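Local coordinates for protein Nrps/pks (Streptomyces albus, PDB 4OPE) that probably catalyses the chain-extending decarboxylative condensation, as a ketosynthase domain of the AT-less polyketide synthase system that makes oxazolomycin, at residues Ala15-Lys20 with Glu95-Gln100; Met358-Lys363 with Ala417-Phe422; Glu380-His385 with Leu395-Ala400; Cys451-Arg456 with Glu463-Thr468. One frame throughout, in Å; residues are numbered along the deposited sequence.

Contacts 1, 2 and 4 are buried and contact 3 is at the surface. Contacts 1, 2 and 3 each involve a strand of the large mixed sheet. Contact 1 sets an arginine on strand 9-17 against a helix, contact 2 packs strand 416-422 purely through aliphatic groups, and contact 3 lies at the end of edge strand 393-395, where leucines share the work with a long arginine. Contacts 1 and 2, their centres about 17 Å apart, also touch: Tyr18 of the first packs on Met358, Ala359 and Thr362 of the second. Contact 4 belongs to a separate three-stranded sheet, its centre about 43 Å from that of contact 3, and adds a histidine and a bridging water to its leucine packing.

Contact 1 (Ala15-Lys20 with Glu95-Gln100)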
loop_
_atom_site.group_PDB
_atom_site.type_symbol
_atom_site.label_atom_id
_atom_site.label_comp_id
_atom_site.label_asym_id
_atom_site.label_seq_id
_atom_site.Cartn_x
_atom_site.Cartn_y
_atom_site.Cartn_z
ATOM N N ALA A 15 -14.975 -12.640 6.012
ATOM C CA ALA A 15 -15.278 -13.469 4.877
ATOM C C ALA A 15 -14.008 -13.854 4.136
ATOM O O ALA A 15 -12.995 -13.175 4.245
ATOM C CB ALA A 15 -16.231 -12.724 3.974
ATOM N N GLY A 16 -14.045 -14.955 3.407
ATOM C CA GLY A 16 -12.856 -15.500 2.771
ATOM C C GLY A 16 -13.049 -16.748 1.929
ATOM O O GLY A 16 -13.975 -17.506 2.148
ATOM N N ARG A 17 -12.187 -16.946 0.936
ATOM C CA ARG A 17 -12.052 -18.231 0.272
ATOM C C ARG A 17 -10.626 -18.657 0.390
ATOM O O ARG A 17 -9.733 -17.861 0.176
ATOM C CB ARG A 17 -12.362 -18.120 -1.198
ATOM C CG ARG A 17 -13.747 -17.609 -1.464
ATOM C CD ARG A 17 -13.910 -17.165 -2.900
ATOM N NE ARG A 17 -13.758 -18.301 -3.803
ATOM C CZ ARG A 17 -13.702 -18.195 -5.123
ATOM N NH1 ARG A 17 -13.785 -17.007 -5.703
ATOM N NH2 ARG A 17 -13.542 -19.280 -5.863
ATOM N N TYR A 18 -10.428 -19.926 0.686
ATOM C CA TYR A 18 -9.107 -20.510 0.803
ATOM C C TYR A 18 -9.124 -21.875 0.099
ATOM O O TYR A 18 -10.179 -22.306 -0.392
ATOM C CB TYR A 18 -8.750 -20.598 2.281
ATOM C CG TYR A 18 -8.785 -19.236 2.918
ATOM C CD1 TYR A 18 -7.815 -18.291 2.633
ATOM C CD2 TYR A 18 -9.808 -18.862 3.756
ATOM C CE1 TYR A 18 -7.843 -17.029 3.191
ATOM C CE2 TYR A 18 -9.851 -17.590 4.327
ATOM C CZ TYR A 18 -8.862 -16.671 4.030
ATOM O OH TYR A 18 -8.889 -15.416 4.586
ATOM N N PRO A 19 -7.959 -22.540 -0.002
ATOM C CA PRO A 19 -7.903 -23.800 -0.690
ATOM C C PRO A 19 -8.902 -24.805 -0.137
ATOM O O PRO A 19 -8.904 -25.064 1.075
ATOM C CB PRO A 19 -6.488 -24.248 -0.438
ATOM C CG PRO A 19 -5.741 -22.978 -0.443
ATOM C CD PRO A 19 -6.617 -22.066 0.338
ATOM N N LYS A 20 -9.751 -25.339 -1.039
ATOM C CA LYS A 20 -10.768 -26.302 -0.704
ATOM C C LYS A 20 -11.834 -25.731 0.224
ATOM O O LYS A 20 -12.551 -26.463 0.900
ATOM C CB LYS A 20 -10.105 -27.547 -0.089
ATOM C CG LYS A 20 -9.139 -28.208 -1.048
ATOM C CD LYS A 20 -8.862 -29.623 -0.606
ATOM C CE LYS A 20 -7.956 -30.336 -1.589
ATOM N NZ LYS A 20 -8.570 -30.438 -2.947
ATOM N N GLU A 95 -8.696 -8.690 -8.399
ATOM C CA GLU A 95 -9.677 -7.595 -8.343
ATOM C C GLU A 95 -11.118 -8.123 -8.317
ATOM O O GLU A 95 -11.945 -7.688 -7.568
ATOM C CB GLU A 95 -9.483 -6.687 -9.548
ATOM C CG GLU A 95 -10.301 -5.405 -9.536
ATOM C CD GLU A 95 -9.846 -4.380 -10.590
ATOM O OE1 GLU A 95 -8.987 -4.670 -11.454
ATOM O OE2 GLU A 95 -10.367 -3.257 -10.569
ATOM N N ARG A 96 -11.390 -9.135 -9.093
ATOM C CA ARG A 96 -12.733 -9.634 -9.183
ATOM C C ARG A 96 -13.169 -10.381 -7.942
ATOM O O ARG A 96 -14.280 -10.225 -7.447
ATOM C CB ARG A 96 -12.813 -10.571 -10.361
ATOM C CG ARG A 96 -12.307 -9.956 -11.675
ATOM C CD ARG A 96 -12.538 -10.925 -12.805
ATOM N NE ARG A 96 -11.335 -11.198 -13.561
ATOM C CZ ARG A 96 -11.008 -12.386 -14.031
ATOM N NH1 ARG A 96 -11.733 -13.472 -13.771
ATOM N NH2 ARG A 96 -9.925 -12.489 -14.751
ATOM N N ILE A 97 -12.282 -11.224 -7.450
ATOM C CA ILE A 97 -12.587 -12.050 -6.307
ATOM C C ILE A 97 -12.737 -11.213 -5.060
ATOM O O ILE A 97 -13.616 -11.461 -4.227
ATOM C CB ILE A 97 -11.509 -13.109 -6.146
ATOM C CG1 ILE A 97 -11.708 -14.125 -7.271
ATOM C CG2 ILE A 97 -11.593 -13.754 -4.770
ATOM C CD1 ILE A 97 -10.711 -15.254 -7.262
ATOM N N PHE A 98 -11.885 -10.219 -4.919
ATOM C CA PHE A 98 -12.000 -9.360 -3.780
ATOM C C PHE A 98 -13.347 -8.594 -3.734
ATOM O O PHE A 98 -13.876 -8.310 -2.665
ATOM C CB PHE A 98 -10.827 -8.402 -3.735
ATOM C CG PHE A 98 -10.673 -7.716 -2.440
ATOM C CD1 PHE A 98 -10.435 -8.434 -1.288
ATOM C CD2 PHE A 98 -10.775 -6.378 -2.353
ATOM C CE1 PHE A 98 -10.303 -7.807 -0.055
ATOM C CE2 PHE A 98 -10.640 -5.740 -1.117
ATOM C CZ PHE A 98 -10.410 -6.462 0.030
ATOM N N LEU A 99 -13.907 -8.293 -4.890
ATOM C CA LEU A 99 -15.204 -7.668 -4.918
ATOM C C LEU A 99 -16.263 -8.586 -4.329
ATOM O O LEU A 99 -17.077 -8.178 -3.480
ATOM C CB LEU A 99 -15.597 -7.331 -6.329
ATOM C CG LEU A 99 -15.215 -5.973 -6.842
ATOM C CD1 LEU A 99 -15.443 -6.020 -8.333
ATOM C CD2 LEU A 99 -16.048 -4.868 -6.213
ATOM N N GLN A 100 -16.248 -9.841 -4.745
ATOM C CA GLN A 100 -17.188 -10.788 -4.164
ATOM C C GLN A 100 -16.931 -10.984 -2.663
ATOM O O GLN A 100 -17.879 -11.052 -1.883
ATOM C CB GLN A 100 -17.198 -12.091 -4.941
ATOM C CG GLN A 100 -17.555 -11.865 -6.431
ATOM C CD GLN A 100 -17.511 -13.157 -7.263
ATOM O OE1 GLN A 100 -16.795 -14.055 -6.932
ATOM N NE2 GLN A 100 -18.240 -13.213 -8.360
#
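The flat guanidinium of Arg17 meets Ile97 and Gln100 obliquely. One nitrogen does nearly all the touching. NH1 of Arg17 lies 3.9 Å from CD1 of Ile97, and the branch methyl CG2 of Ile97 is 4.0 Å from the same NH1, which therefore rests on the fork of the isoleucine. The two side chains cross at about a right angle. Arg17 leaves the strand with its CB directed at the helix, and a bend at CG-CD (chi3 64°) turns the guanidinium away from the straight line of the chain. Gln100, one helical turn after Ile97, contributes its OE1 at 4.4 Å from Arg17 NH1, too far for a hydrogen bond.

The contact joins the end of strand 9-17, an inner strand of the large mixed sheet of this thiolase-type fold, to helix 93-108. Directly after it, Tyr18 sends its side chain the opposite way, to helix 356-370. Other flanks of helix 93-108 pack Phe98 and Leu99 on helix 152-163, while Gln100 also touches Phe76 and Phe81. A long aliphatic stem with a polar end suits the partly exposed position of Arg17, and a branched apolar residue suits the buried one of Ile97.

The strongest polar partner of Arg17 lies outside both segments: NH2 donates to the backbone oxygen of Asp72, and NE has a weak, long ion pair with Asp22. Toward the helix the arginine thus offers van der Waals contact, and its charge is probably answered mainly by these other groups.

Contact 2 (Met358-Lys363 with Ala417-Phe422)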
loop_
_atom_site.group_PDB
_atom_site.type_symbol
_atom_site.label_atom_id
_atom_site.label_comp_id
_atom_site.label_asym_id
_atom_site.label_seq_id
_atom_site.Cartn_x
_atom_site.Cartn_y
_atom_site.Cartn_z
HETATM N N MSE A 358 -4.702 -12.902 6.503
HETATM C CA MSE A 358 -6.140 -13.126 6.534
HETATM C C MSE A 358 -6.521 -14.557 6.855
HETATM O O MSE A 358 -7.435 -14.772 7.647
HETATM C CB MSE A 358 -6.939 -12.770 5.246
HETATM C CG MSE A 358 -7.113 -11.278 5.003
HETATM SE SE MSE A 358 -8.211 -10.550 6.439
HETATM C CE MSE A 358 -7.156 -8.972 6.921
ATOM N N ALA A 359 -5.872 -15.538 6.228
ATOM C CA ALA A 359 -6.095 -16.958 6.602
ATOM C C ALA A 359 -5.835 -17.131 8.089
ATOM O O ALA A 359 -6.583 -17.815 8.800
ATOM C CB ALA A 359 -5.181 -17.893 5.813
ATOM N N ALA A 360 -4.761 -16.497 8.558
ATOM C CA ALA A 360 -4.294 -16.706 9.912
ATOM C C ALA A 360 -5.338 -16.114 10.886
ATOM O O ALA A 360 -5.764 -16.735 11.872
ATOM C CB ALA A 360 -2.937 -16.054 10.095
ATOM N N LEU A 361 -5.745 -14.896 10.567
ATOM C CA LEU A 361 -6.638 -14.138 11.386
ATOM C C LEU A 361 -7.995 -14.796 11.420
ATOM O O LEU A 361 -8.646 -14.852 12.453
ATOM C CB LEU A 361 -6.710 -12.812 10.730
ATOM C CG LEU A 361 -7.606 -11.722 11.184
ATOM C CD1 LEU A 361 -7.295 -11.510 12.634
ATOM C CD2 LEU A 361 -7.220 -10.483 10.384
ATOM N N THR A 362 -8.434 -15.300 10.273
ATOM C CA THR A 362 -9.711 -15.949 10.162
ATOM C C THR A 362 -9.697 -17.216 10.983
ATOM O O THR A 362 -10.644 -17.526 11.721
ATOM C CB THR A 362 -10.037 -16.254 8.701
ATOM O OG1 THR A 362 -10.106 -15.032 7.968
ATOM C CG2 THR A 362 -11.369 -16.943 8.551
ATOM N N LYS A 363 -8.601 -17.946 10.914
ATOM C CA LYS A 363 -8.485 -19.148 11.730
ATOM C C LYS A 363 -8.658 -18.842 13.195
ATOM O O LYS A 363 -9.293 -19.570 13.881
ATOM C CB LYS A 363 -7.149 -19.790 11.515
ATOM C CG LYS A 363 -6.991 -21.085 12.260
ATOM C CD LYS A 363 -5.547 -21.176 12.708
ATOM C CE LYS A 363 -5.115 -22.604 12.876
ATOM N NZ LYS A 363 -3.756 -22.636 13.497
ATOM N N ALA A 417 -5.476 -14.147 21.663
ATOM C CA ALA A 417 -4.609 -14.738 20.711
ATOM C C ALA A 417 -3.761 -13.680 20.068
ATOM O O ALA A 417 -4.107 -12.485 20.017
ATOM C CB ALA A 417 -5.392 -15.487 19.664
ATOM N N ALA A 418 -2.627 -14.148 19.585
ATOM C CA ALA A 418 -1.689 -13.290 18.945
ATOM C C ALA A 418 -1.315 -13.920 17.625
ATOM O O ALA A 418 -1.174 -15.125 17.538
ATOM C CB ALA A 418 -0.470 -13.136 19.842
ATOM N N ILE A 419 -1.131 -13.085 16.615
ATOM C CA ILE A 419 -0.903 -13.542 15.242
ATOM C C ILE A 419 0.246 -12.785 14.635
ATOM O O ILE A 419 0.250 -11.559 14.672
ATOM C CB ILE A 419 -2.126 -13.249 14.371
ATOM C CG1 ILE A 419 -3.355 -13.719 15.134
ATOM C CG2 ILE A 419 -1.970 -13.917 12.994
ATOM C CD1 ILE A 419 -4.659 -13.497 14.400
ATOM N N SER A 420 1.176 -13.539 14.047
ATOM C CA SER A 420 2.372 -12.997 13.398
ATOM C C SER A 420 2.368 -13.210 11.885
ATOM O O SER A 420 1.916 -14.219 11.380
ATOM C CB SER A 420 3.625 -13.684 13.913
ATOM O OG SER A 420 3.959 -13.319 15.241
ATOM N N ALA A 421 2.924 -12.237 11.185
ATOM C CA ALA A 421 3.207 -12.360 9.799
ATOM C C ALA A 421 4.472 -11.558 9.468
ATOM O O ALA A 421 4.535 -10.347 9.709
ATOM C CB ALA A 421 2.031 -11.853 9.012
ATOM N N PHE A 422 5.444 -12.263 8.882
ATOM C CA PHE A 422 6.758 -11.714 8.529
ATOM C C PHE A 422 7.009 -11.801 7.030
ATOM O O PHE A 422 7.147 -12.856 6.467
ATOM C CB PHE A 422 7.846 -12.501 9.264
ATOM C CG PHE A 422 7.622 -12.587 10.737
ATOM C CD1 PHE A 422 7.336 -11.463 11.463
ATOM C CD2 PHE A 422 7.661 -13.791 11.379
ATOM C CE1 PHE A 422 7.135 -11.515 12.815
ATOM C CE2 PHE A 422 7.447 -13.869 12.739
ATOM C CZ PHE A 422 7.202 -12.720 13.460
#
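Helix 356-370 lies against strand 416-422 of the large mixed sheet, a helix-on-sheet layer of the thiolase fold, and Ile419 makes the whole contact from the strand side by touching Ala360 and Leu361. The two gamma branches of the isoleucine divide the work. Its CG2 meets CB of Ala360 at 3.7 Å, while the other branch carries CD1 to Leu361, 3.7 Å from that residue's CA and also 3.7 Å from its CD1. With CG1 anti to the carbonyl carbon (chi1 -47°), both branches face the helix at once. Leu361 and Ile419 cross at about a right angle.

A beta-branched residue suits an extended strand, and Ala360 is small enough to let the helix backbone come near; the closest CA atoms, those of Leu361 and Ile419, are 6.9 Å apart. Leu361 reaches on to Leu433 of the next strand and Leu183 of helix 178-192.

Thr362 sits on the helix face turned from the strand, beside Tyr18. Its OG1 donates to the backbone O of Met358 (selenomethionine in the crystal) at 2.7 Å, tilted 34° from the carbonyl plane, while Thr362 N reaches that oxygen from the opposite face.

Contact 3 (Glu380-His385 with Leu395-Ala400); sequences ERLNPH and LQRDLA
Leu382 and Leu395 supply the apolar part of this contact. CD2 of Leu382 lies 4.0 Å from CB of Leu395, and the two side chains slide past each other in opposite directions. Leu395, at the end of the edge strand, also touches Phe230 and Ile342.

In a mixed contact, Arg397 crosses Leu382 at a slant, and its NH1 comes within 3.5 Å of Leu382 CD2. The bend at chi3 (-107°) turns NH1 to Glu380 O and Leu382 CD2, which the guanidinium meets obliquely.

The polar contacts are mostly local. Arg397 NH1 is 3.5 Å from the backbone O of Glu380, but the angle is too poor for a hydrogen bond; the same nitrogen does bond to Ala379 O, a reach that suits a long, flexible arginine on an exposed loop. The 380-385 loop precedes strand 393-395, one of the two edge strands of the large mixed ketosynthase sheet, and 395-400 runs out of its end. In the first loop Asn383 forms an Asx turn: its OD1 accepts from His385 N at 2.7 Å (N-H...O 150°). Asparagine suits this place because its short amide can reach forward to the backbone N two residues on. Between them Pro384 lays CG over the centre of the His385 ring. In the second loop Gln396 NE2 donates to the backbone O of Asp398 at 2.7 Å, in the carbonyl plane.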
loop_
_atom_site.group_PDB
_atom_site.type_symbol
_atom_site.label_atom_id
_atom_site.label_comp_id
_atom_site.label_asym_id
_atom_site.label_seq_id
_atom_site.Cartn_x
_atom_site.Cartn_y
_atom_site.Cartn_z
ATOM N N GLU A 380 4.463 -34.133 13.193
ATOM C CA GLU A 380 4.396 -35.362 13.993
ATOM C C GLU A 380 5.674 -35.492 14.776
ATOM O O GLU A 380 5.636 -35.850 15.956
ATOM C CB GLU A 380 4.166 -36.613 13.136
ATOM C CG GLU A 380 2.918 -36.542 12.247
ATOM C CD GLU A 380 3.123 -35.761 10.918
ATOM O OE1 GLU A 380 4.169 -35.076 10.710
ATOM O OE2 GLU A 380 2.202 -35.825 10.073
ATOM N N ARG A 381 6.797 -35.181 14.116
ATOM C CA ARG A 381 8.073 -34.982 14.815
ATOM C C ARG A 381 8.424 -33.512 14.692
ATOM O O ARG A 381 8.352 -32.922 13.627
ATOM C CB ARG A 381 9.182 -35.826 14.217
ATOM C CG ARG A 381 8.848 -37.297 14.085
ATOM C CD ARG A 381 9.893 -38.109 13.329
ATOM N NE ARG A 381 11.275 -37.907 13.782
ATOM C CZ ARG A 381 11.738 -38.244 14.984
ATOM N NH1 ARG A 381 10.941 -38.792 15.889
ATOM N NH2 ARG A 381 13.013 -38.045 15.295
ATOM N N LEU A 382 8.802 -32.918 15.800
ATOM C CA LEU A 382 9.126 -31.521 15.798
ATOM C C LEU A 382 10.428 -31.276 15.142
ATOM O O LEU A 382 11.276 -32.145 15.072
ATOM C CB LEU A 382 9.274 -31.012 17.206
ATOM C CG LEU A 382 7.999 -30.818 18.007
ATOM C CD1 LEU A 382 8.444 -30.084 19.263
ATOM C CD2 LEU A 382 6.917 -30.038 17.262
ATOM N N ASN A 383 10.604 -30.053 14.693
ATOM C CA ASN A 383 11.904 -29.593 14.317
ATOM C C ASN A 383 12.733 -29.620 15.563
ATOM O O ASN A 383 12.400 -28.942 16.525
ATOM C CB ASN A 383 11.794 -28.184 13.800
ATOM C CG ASN A 383 13.104 -27.592 13.419
ATOM O OD1 ASN A 383 14.119 -27.919 13.978
ATOM N ND2 ASN A 383 13.067 -26.657 12.484
ATOM N N PRO A 384 13.820 -30.400 15.558
ATOM C CA PRO A 384 14.645 -30.567 16.747
ATOM C C PRO A 384 15.526 -29.394 17.044
ATOM O O PRO A 384 16.049 -29.343 18.143
ATOM C CB PRO A 384 15.509 -31.770 16.408
ATOM C CG PRO A 384 15.631 -31.720 14.946
ATOM C CD PRO A 384 14.352 -31.149 14.417
ATOM N N HIS A 385 15.688 -28.458 16.105
ATOM C CA HIS A 385 16.542 -27.280 16.352
ATOM C C HIS A 385 15.816 -26.072 16.959
ATOM O O HIS A 385 16.403 -24.992 17.027
ATOM C CB HIS A 385 17.209 -26.818 15.060
ATOM C CG HIS A 385 17.819 -27.934 14.288
ATOM N ND1 HIS A 385 17.413 -28.265 13.009
ATOM C CD2 HIS A 385 18.782 -28.818 14.620
ATOM C CE1 HIS A 385 18.099 -29.311 12.583
ATOM N NE2 HIS A 385 18.928 -29.671 13.548
ATOM N N LEU A 395 3.247 -27.174 20.277
ATOM C CA LEU A 395 2.620 -27.269 19.021
ATOM C C LEU A 395 1.282 -27.923 19.271
ATOM O O LEU A 395 1.175 -28.875 19.960
ATOM C CB LEU A 395 3.497 -28.042 18.044
ATOM C CG LEU A 395 3.524 -27.689 16.560
ATOM C CD1 LEU A 395 2.699 -28.696 15.806
ATOM C CD2 LEU A 395 3.058 -26.280 16.210
ATOM N N GLN A 396 0.243 -27.342 18.718
ATOM C CA GLN A 396 -1.078 -27.849 18.872
ATOM C C GLN A 396 -1.349 -28.794 17.736
ATOM O O GLN A 396 -1.706 -28.367 16.655
ATOM C CB GLN A 396 -2.046 -26.685 18.826
ATOM C CG GLN A 396 -3.475 -27.100 19.057
ATOM C CD GLN A 396 -3.694 -27.605 20.444
ATOM O OE1 GLN A 396 -3.301 -26.981 21.417
ATOM N NE2 GLN A 396 -4.305 -28.733 20.538
ATOM N N ARG A 397 -1.202 -30.082 17.997
ATOM C CA ARG A 397 -1.309 -31.084 16.967
ATOM C C ARG A 397 -2.630 -31.767 16.958
ATOM O O ARG A 397 -2.907 -32.518 16.042
ATOM C CB ARG A 397 -0.255 -32.152 17.187
ATOM C CG ARG A 397 1.177 -31.637 17.169
ATOM C CD ARG A 397 2.141 -32.818 17.086
ATOM N NE ARG A 397 2.792 -33.013 18.361
ATOM C CZ ARG A 397 4.086 -33.016 18.562
ATOM N NH1 ARG A 397 4.930 -32.871 17.551
ATOM N NH2 ARG A 397 4.533 -33.179 19.791
ATOM N N ASP A 398 -3.450 -31.546 17.974
ATOM C CA ASP A 398 -4.734 -32.232 18.052
ATOM C C ASP A 398 -5.893 -31.268 18.230
ATOM O O ASP A 398 -5.746 -30.227 18.867
ATOM C CB ASP A 398 -4.713 -33.223 19.215
ATOM C CG ASP A 398 -3.875 -34.452 18.913
ATOM O OD1 ASP A 398 -4.053 -35.021 17.804
ATOM O OD2 ASP A 398 -3.050 -34.851 19.784
ATOM N N LEU A 399 -7.048 -31.613 17.658
ATOM C CA LEU A 399 -8.266 -30.901 17.964
ATOM C C LEU A 399 -8.500 -30.951 19.476
ATOM O O LEU A 399 -8.348 -32.007 20.116
ATOM C CB LEU A 399 -9.436 -31.544 17.240
ATOM C CG LEU A 399 -10.769 -30.848 17.534
ATOM C CD1 LEU A 399 -10.709 -29.421 16.983
ATOM C CD2 LEU A 399 -11.958 -31.616 16.972
ATOM N N ALA A 400 -8.847 -29.829 20.073
ATOM C CA ALA A 400 -9.041 -29.832 21.504
ATOM C C ALA A 400 -9.792 -28.600 21.954
ATOM O O ALA A 400 -9.783 -27.568 21.283
ATOM C CB ALA A 400 -7.711 -29.978 22.241
#

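Contact 4 (Cys451-Arg456 with Glu463-Thr468)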
loop_
_atom_site.group_PDB
_atom_site.type_symbol
_atom_site.label_atom_id
_atom_site.label_comp_id
_atom_site.label_asym_id
_atom_site.label_seq_id
_atom_site.Cartn_x
_atom_site.Cartn_y
_atom_site.Cartn_z
ATOM N N CYS A 451 -39.355 -15.369 6.315
ATOM C CA CYS A 451 -38.083 -15.564 5.688
ATOM C C CYS A 451 -38.126 -14.844 4.375
ATOM O O CYS A 451 -38.871 -15.209 3.477
ATOM C CB CYS A 451 -37.834 -17.032 5.399
ATOM S SG CYS A 451 -36.533 -17.378 4.168
ATOM N N ALA A 452 -37.293 -13.842 4.224
ATOM C CA ALA A 452 -37.378 -13.030 3.030
ATOM C C ALA A 452 -36.046 -13.110 2.248
ATOM O O ALA A 452 -34.996 -12.776 2.778
ATOM C CB ALA A 452 -37.712 -11.610 3.450
ATOM N N LEU A 453 -36.111 -13.567 1.007
ATOM C CA LEU A 453 -34.933 -13.780 0.177
ATOM C C LEU A 453 -35.075 -12.954 -1.066
ATOM O O LEU A 453 -36.196 -12.732 -1.525
ATOM C CB LEU A 453 -34.830 -15.218 -0.280
ATOM C CG LEU A 453 -34.684 -16.309 0.768
ATOM C CD1 LEU A 453 -34.503 -17.667 0.097
ATOM C CD2 LEU A 453 -33.467 -16.053 1.605
ATOM N N SER A 454 -33.947 -12.502 -1.621
ATOM C CA SER A 454 -33.961 -11.874 -2.919
ATOM C C SER A 454 -32.698 -12.160 -3.655
ATOM O O SER A 454 -31.696 -12.546 -3.069
ATOM C CB SER A 454 -34.176 -10.352 -2.834
ATOM O OG SER A 454 -33.161 -9.683 -2.103
ATOM N N ALA A 455 -32.748 -11.948 -4.953
ATOM C CA ALA A 455 -31.611 -12.130 -5.771
ATOM C C ALA A 455 -31.775 -11.251 -7.007
ATOM O O ALA A 455 -32.850 -10.714 -7.275
ATOM C CB ALA A 455 -31.465 -13.594 -6.141
ATOM N N ARG A 456 -30.691 -11.101 -7.755
ATOM C CA ARG A 456 -30.703 -10.244 -8.921
ATOM C C ARG A 456 -31.502 -10.818 -10.077
ATOM O O ARG A 456 -31.978 -10.055 -10.903
ATOM C CB ARG A 456 -29.295 -9.997 -9.387
ATOM C CG ARG A 456 -29.159 -8.763 -10.226
ATOM C CD ARG A 456 -27.712 -8.615 -10.590
ATOM N NE ARG A 456 -27.550 -7.664 -11.670
ATOM C CZ ARG A 456 -27.529 -7.964 -12.957
ATOM N NH1 ARG A 456 -27.642 -9.220 -13.375
ATOM N NH2 ARG A 456 -27.367 -6.976 -13.820
ATOM N N GLU A 463 -30.673 -20.658 -6.813
ATOM C CA GLU A 463 -29.483 -21.182 -6.127
ATOM C C GLU A 463 -29.542 -20.814 -4.657
ATOM O O GLU A 463 -29.394 -21.663 -3.777
ATOM C CB GLU A 463 -28.195 -20.611 -6.698
ATOM C CG GLU A 463 -27.296 -21.586 -7.435
ATOM C CD GLU A 463 -25.819 -21.187 -7.369
ATOM O OE1 GLU A 463 -25.460 -20.047 -7.759
ATOM O OE2 GLU A 463 -25.003 -22.025 -6.926
ATOM N N HIS A 464 -29.819 -19.547 -4.407
ATOM C CA HIS A 464 -29.905 -19.003 -3.049
ATOM C C HIS A 464 -30.888 -19.768 -2.148
ATOM O O HIS A 464 -30.552 -20.178 -1.024
ATOM C CB HIS A 464 -30.253 -17.524 -3.177
ATOM C CG HIS A 464 -30.224 -16.771 -1.905
ATOM N ND1 HIS A 464 -29.309 -17.026 -0.914
ATOM C CD2 HIS A 464 -31.005 -15.749 -1.464
ATOM C CE1 HIS A 464 -29.531 -16.193 0.090
ATOM N NE2 HIS A 464 -30.558 -15.409 -0.219
ATOM N N THR A 465 -32.084 -20.007 -2.675
ATOM C CA THR A 465 -33.108 -20.792 -1.985
ATOM C C THR A 465 -32.592 -22.170 -1.657
ATOM O O THR A 465 -32.706 -22.636 -0.524
ATOM C CB THR A 465 -34.391 -20.904 -2.824
ATOM O OG1 THR A 465 -34.980 -19.598 -2.986
ATOM C CG2 THR A 465 -35.430 -21.782 -2.151
ATOM N N ALA A 466 -31.995 -22.820 -2.634
ATOM C CA ALA A 466 -31.378 -24.152 -2.423
ATOM C C ALA A 466 -30.269 -24.156 -1.355
ATOM O O ALA A 466 -30.200 -25.060 -0.507
ATOM C CB ALA A 466 -30.821 -24.689 -3.753
ATOM N N ARG A 467 -29.380 -23.166 -1.407
ATOM C CA ARG A 467 -28.273 -23.121 -0.465
ATOM C C ARG A 467 -28.793 -22.911 0.935
ATOM O O ARG A 467 -28.280 -23.482 1.883
ATOM C CB ARG A 467 -27.333 -22.002 -0.837
ATOM C CG ARG A 467 -26.464 -22.304 -2.036
ATOM C CD ARG A 467 -25.981 -21.055 -2.757
ATOM N NE ARG A 467 -25.344 -20.089 -1.864
ATOM C CZ ARG A 467 -24.087 -20.192 -1.391
ATOM N NH1 ARG A 467 -23.619 -19.232 -0.583
ATOM N NH2 ARG A 467 -23.295 -21.222 -1.723
ATOM N N THR A 468 -29.829 -22.088 1.054
ATOM C CA THR A 468 -30.415 -21.775 2.335
ATOM C C THR A 468 -31.134 -22.989 2.972
ATOM O O THR A 468 -30.932 -23.329 4.162
ATOM C CB THR A 468 -31.395 -20.578 2.179
ATOM O OG1 THR A 468 -30.663 -19.408 1.762
ATOM C CG2 THR A 468 -32.118 -20.289 3.496
HETATM O O HOH W 1 -31.616 -12.803 0.244
#
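Leu453 projects from strand 449-455 onto His464 and Thr465 of helix 458-473, a strand-and-helix layer of the small alpha/beta region in the ketoacyl-synthetase C-terminal extension. The short segments run at 139° to each other, their axes 9.0 Å apart at the closest.

The leucine begins with CB, 4.0 Å from CD2 of His464. At CG, set anti to the carbonyl carbon (chi1 -62°), the chain forks. One methyl, CD1, goes to Thr465, 3.7 Å from its OG1 and near its CA, so it lies close to the helix backbone. The other, CD2, meets the imidazole obliquely, 3.5 Å from His464 NE2, with Thr468 OG1 more distant, at 4.4 Å from CD2. With an alanine here CG and both methyls are gone, which would probably open a gap against Thr465 and leave the His464 ring less firmly held on that side.

Leucine fits because its two branches fill the space between two helix side chains. Both threonine side chains also touch helix 505-516, and their hydroxyl oxygens, which face the leucine, are bonded to their own helix: Thr465 OG1 to Leu461 O, and Thr468 OG1 to His464 O. On the strand side Leu453 O accepts from Trp548, while Ser454 OG bonds to Met494 N.

His464 suits its place by having one ring for both kinds of contact. Its CD2 comes within 3.6 Å of Ser454 O. NE2 of His464 lies against the leucine methyl and also hydrogen-bonds to a bridging water (2.9 Å), which accepts from Ser454 N at 3.0 Å.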